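Side-chain contact in EGF family domain-containing protein (Toxoplasma gondii, PDB 4Z80), which probably takes part in host-cell invasion at the moving junction by binding a RON2-like partner protein through its AMA-type ectodomain: residues Ala376-Cys381 and Val452-Ala457. Numbering follows the deposited sequence.
Sequences ATAEQC and VDPSIA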
loop_
_atom_site.group_PDB
_atom_site.type_symbol
_atom_site.label_atom_id
_atom_site.label_comp_id
_atom_site.label_asym_id
_atom_site.label_seq_id
_atom_site.Cartn_x
_atom_site.Cartn_y
_atom_site.Cartn_z
ATOM N N ALA A 376 10.592 19.863 20.938
ATOM C CA ALA A 376 10.183 19.358 19.636
ATOM C C ALA A 376 8.950 20.103 19.159
ATOM O O ALA A 376 8.245 20.707 19.965
ATOM C CB ALA A 376 9.893 17.871 19.712
ATOM N N THR A 377 8.706 20.065 17.855
ATOM C CA THR A 377 7.425 20.504 17.318
ATOM C C THR A 377 6.444 19.338 17.369
ATOM O O THR A 377 6.840 18.187 17.556
ATOM C CB THR A 377 7.525 20.991 15.868
ATOM O OG1 THR A 377 7.914 19.896 15.031
ATOM C CG2 THR A 377 8.533 22.139 15.721
ATOM N N ALA A 378 5.162 19.624 17.174
ATOM C CA ALA A 378 4.165 18.563 17.196
ATOM C C ALA A 378 4.378 17.609 16.020
ATOM O O ALA A 378 4.238 16.397 16.161
ATOM C CB ALA A 378 2.768 19.146 17.161
ATOM N N GLU A 379 4.712 18.157 14.860
ATOM C CA GLU A 379 5.015 17.328 13.695
ATOM C C GLU A 379 6.184 16.384 13.991
ATOM O O GLU A 379 6.126 15.199 13.656
ATOM C CB GLU A 379 5.334 18.196 12.480
ATOM C CG GLU A 379 5.669 17.396 11.229
ATOM C CD GLU A 379 5.977 18.285 10.041
ATOM O OE1 GLU A 379 5.983 19.525 10.209
ATOM O OE2 GLU A 379 6.210 17.753 8.937
ATOM N N GLN A 380 7.243 16.909 14.602
ATOM C CA GLN A 380 8.386 16.076 14.997
ATOM C C GLN A 380 7.982 14.965 15.960
ATOM O O GLN A 380 8.495 13.848 15.880
ATOM C CB GLN A 380 9.485 16.933 15.628
ATOM C CG GLN A 380 10.240 17.771 14.617
ATOM C CD GLN A 380 11.277 18.662 15.264
ATOM O OE1 GLN A 380 11.163 19.015 16.435
ATOM N NE2 GLN A 380 12.305 19.019 14.508
ATOM N N CYS A 381 7.080 15.270 16.886
ATOM C CA CYS A 381 6.549 14.273 17.802
ATOM C C CYS A 381 5.909 13.112 17.049
ATOM O O CYS A 381 6.203 11.946 17.313
ATOM C CB CYS A 381 5.525 14.924 18.729
ATOM S SG CYS A 381 4.892 13.887 20.030
ATOM N N VAL A 452 0.799 13.337 10.545
ATOM C CA VAL A 452 1.570 14.135 11.503
ATOM C C VAL A 452 1.396 15.645 11.385
ATOM O O VAL A 452 2.119 16.386 12.029
ATOM C CB VAL A 452 3.090 13.819 11.409
ATOM C CG1 VAL A 452 3.335 12.339 11.642
ATOM C CG2 VAL A 452 3.685 14.250 10.073
ATOM N N ASP A 453 0.431 16.105 10.590
ATOM C CA ASP A 453 0.148 17.537 10.487
ATOM C C ASP A 453 -0.722 17.994 11.658
ATOM O O ASP A 453 -1.886 17.626 11.740
ATOM C CB ASP A 453 -0.551 17.843 9.163
ATOM C CG ASP A 453 -0.699 19.336 8.901
ATOM O OD1 ASP A 453 -0.383 20.159 9.793
ATOM O OD2 ASP A 453 -1.141 19.684 7.788
ATOM N N PRO A 454 -0.166 18.799 12.577
ATOM C CA PRO A 454 -1.011 19.213 13.699
ATOM C C PRO A 454 -2.175 20.109 13.269
ATOM O O PRO A 454 -3.157 20.205 14.007
ATOM C CB PRO A 454 -0.034 19.973 14.609
ATOM C CG PRO A 454 1.065 20.405 13.724
ATOM C CD PRO A 454 1.204 19.340 12.682
ATOM N N SER A 455 -2.085 20.723 12.092
ATOM C CA SER A 455 -3.097 21.692 11.675
ATOM C C SER A 455 -4.394 21.028 11.212
ATOM O O SER A 455 -5.414 21.705 11.055
ATOM C CB SER A 455 -2.552 22.597 10.565
ATOM O OG SER A 455 -2.467 21.925 9.319
ATOM N N ILE A 456 -4.371 19.713 11.001
ATOM C CA ILE A 456 -5.593 18.989 10.630
ATOM C C ILE A 456 -6.208 18.249 11.815
ATOM O O ILE A 456 -7.196 17.527 11.658
ATOM C CB ILE A 456 -5.354 17.968 9.487
ATOM C CG1 ILE A 456 -4.482 16.786 9.941
ATOM C CG2 ILE A 456 -4.738 18.683 8.279
ATOM C CD1 ILE A 456 -4.312 15.716 8.879
ATOM N N ALA A 457 -5.636 18.421 13.004
ATOM C CA ALA A 457 -6.108 17.678 14.159
ATOM C C ALA A 457 -7.581 17.954 14.445
ATOM O O ALA A 457 -8.066 19.077 14.282
ATOM C CB ALA A 457 -5.269 18.010 15.389
#
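E379 and A378, in the first turn of helix 378-387, face V452 and P454 in the loop after strand 443-447, the CA atoms of E379 and V452 lying 5.2 Å apart and those of A378 and P454 6.3 Å. T377 and Q380 open the helix with a capping box: Q380 N donates to T377 OG1 (3.1 Å), and T377 N donates to Q380 OE1, the donor tilted 34° from the carbonyl plane. The helix follows edge strand 371-377 of a four-stranded antiparallel sheet, within a PAN-type domain as the family suggests, and the loop meets it beside the other edge strand. No hydrogen bond crosses the contact. Instead, the CA-H of E379 points at V452 O (CA to O 3.5 Å, 148° at the hydrogen). With CG anti to the backbone N (chi1 180°) and the chain extended beyond it, the E379 side chain crosses that of V452 obliquely, CG lying 3.9 Å from V452 CG2. OE2 of E379 accepts from the backbone N of A324, while CB and CG make the contact with V452. A378 CB lies against CB and CG of P454, 3.9 Å from P454 CB; F446 and F408 of the sheet also touch A378, and M444 touches P454, so this apolar pair is buried against the sheet. D453, whose CB points away from the helix, makes an Asx turn at the start of the 3-10 segment 454-456: S455 N donates to D453 OD1 at 2.9 Å, meeting it from above the carboxylate plane.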